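Local coordinates for profilin-2 (Mus musculus, PDB 2V8F), which binds proline-rich segments such as those of the formin mDia1 and of VASP, and as a profilin also binds actin, at residues 6-9 with 10-14. Sequence-based numbering, arbitrary orientation.
Sequences SYVD and NLMCD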
loop_
_atom_site.group_PDB
_atom_site.type_symbol
_atom_site.label_atom_id
_atom_site.label_comp_id
_atom_site.label_asym_id
_atom_site.label_seq_id
_atom_site.Cartn_x
_atom_site.Cartn_y
_atom_site.Cartn_z
ATOM N N SER A 6 -5.462 5.908 -1.223
ATOM C CA SER A 6 -5.290 5.113 -2.446
ATOM C C SER A 6 -4.107 5.576 -3.280
ATOM O O SER A 6 -3.480 4.799 -4.010
ATOM C CB SER A 6 -6.583 5.155 -3.279
ATOM O OG SER A 6 -6.855 6.467 -3.756
ATOM N N TYR A 7 -3.813 6.888 -3.185
ATOM C CA TYR A 7 -2.624 7.392 -3.900
ATOM C C TYR A 7 -1.342 6.910 -3.259
ATOM O O TYR A 7 -0.385 6.577 -3.965
ATOM C CB TYR A 7 -2.680 8.932 -3.948
ATOM C CG TYR A 7 -3.676 9.354 -5.020
ATOM C CD1 TYR A 7 -3.178 9.851 -6.209
ATOM C CD2 TYR A 7 -5.075 9.274 -4.854
ATOM C CE1 TYR A 7 -4.000 10.265 -7.234
ATOM C CE2 TYR A 7 -5.906 9.686 -5.902
ATOM C CZ TYR A 7 -5.375 10.170 -7.067
ATOM O OH TYR A 7 -6.168 10.569 -8.097
ATOM N N VAL A 8 -1.318 6.883 -1.936
ATOM C CA VAL A 8 -0.190 6.246 -1.250
ATOM C C VAL A 8 -0.058 4.803 -1.670
ATOM O O VAL A 8 1.073 4.357 -1.941
ATOM C CB VAL A 8 -0.349 6.424 0.274
ATOM C CG1 VAL A 8 0.721 5.694 1.070
ATOM C CG2 VAL A 8 -0.290 7.874 0.734
ATOM N N ASP A 9 -1.175 4.091 -1.686
ATOM C CA ASP A 9 -1.143 2.674 -2.112
ATOM C C ASP A 9 -0.482 2.523 -3.482
ATOM O O ASP A 9 0.321 1.639 -3.720
ATOM C CB ASP A 9 -2.565 2.150 -2.139
ATOM C CG ASP A 9 -3.246 1.918 -0.840
ATOM O OD1 ASP A 9 -2.549 2.027 0.181
ATOM O OD2 ASP A 9 -4.480 1.640 -0.775
ATOM N N ASN A 10 -0.885 3.372 -4.410
ATOM C CA ASN A 10 -0.408 3.313 -5.780
ATOM C C ASN A 10 1.098 3.535 -5.798
ATOM O O ASN A 10 1.849 2.823 -6.449
ATOM C CB ASN A 10 -1.209 4.332 -6.588
ATOM C CG ASN A 10 -0.659 4.435 -7.985
ATOM O OD1 ASN A 10 0.427 4.967 -8.258
ATOM N ND2 ASN A 10 -1.431 3.888 -8.904
ATOM N N LEU A 11 1.552 4.513 -5.023
ATOM C CA LEU A 11 2.989 4.841 -5.024
ATOM C C LEU A 11 3.814 3.734 -4.395
ATOM O O LEU A 11 5.009 3.621 -4.657
ATOM C CB LEU A 11 3.195 6.147 -4.273
ATOM C CG LEU A 11 2.679 7.416 -4.977
ATOM C CD1 LEU A 11 2.532 8.571 -4.003
ATOM C CD2 LEU A 11 3.553 7.780 -6.157
ATOM N N MET A 12 3.208 2.956 -3.512
ATOM C CA MET A 12 3.868 1.844 -2.837
ATOM C C MET A 12 3.769 0.517 -3.594
ATOM O O MET A 12 4.409 -0.442 -3.188
ATOM C CB MET A 12 3.266 1.641 -1.451
ATOM C CG MET A 12 3.550 2.790 -0.508
ATOM S SD MET A 12 5.260 2.884 0.009
ATOM C CE MET A 12 5.249 1.534 1.209
ATOM N N CYS A 13 2.942 0.436 -4.621
ATOM C CA CYS A 13 2.624 -0.902 -5.113
ATOM C C CYS A 13 3.795 -1.628 -5.744
ATOM O O CYS A 13 3.738 -2.863 -5.738
ATOM C CB CYS A 13 1.506 -0.732 -6.153
ATOM S SG CYS A 13 0.896 -2.352 -6.667
ATOM N N ASP A 14 4.793 -0.916 -6.263
ATOM C CA ASP A 14 5.837 -1.639 -7.007
ATOM C C ASP A 14 6.899 -2.241 -6.098
ATOM O O ASP A 14 7.862 -2.856 -6.573
ATOM C CB ASP A 14 6.440 -0.704 -8.066
ATOM C CG ASP A 14 7.207 0.488 -7.570
ATOM O OD1 ASP A 14 7.565 0.524 -6.373
ATOM O OD2 ASP A 14 7.478 1.424 -8.383
#
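Leu-11 folds over the carbonyl oxygen of Tyr-7, one turn earlier in the N-terminal helix of the profilin fold, and illustrates how a helical side chain can lie against the same oxygen that its own amide grips. Leu-11 N donates to Tyr-7 O at 3.0 Å with an N-H...O angle of 155°. From there the side chain can be followed outward. CB sits about equally far from Tyr-7 O and Val-8 O; CG, which a chi1 of -71° places beside the backbone N and anti to the carbonyl carbon, comes to 3.3 Å from Tyr-7 O; and CD1 remains 3.5 Å from that oxygen. Elsewhere in the fold the same side chain packs on Ala-20, Val-111 and Val-113 of the central antiparallel sheet and on Lys-127 of helix 121-137, joining the N-terminal helix to both. The Tyr-7 ring packs on the bound peptide, and its OH hydrogen-bonds to the peptide backbone, which places this helix at the proline-rich ligand site.

One residue further along, the amide is shared between two acceptors: Met-12 N bonds to Val-8 O at 3.0 Å and also, weakly, to Asp-9 O, which accepts a hydrogen bond from Gln-41 of the second subunit as well. The methionine chain bends at both chi2 and chi3 after its CG has passed 4.4 Å from Val-8 CG1.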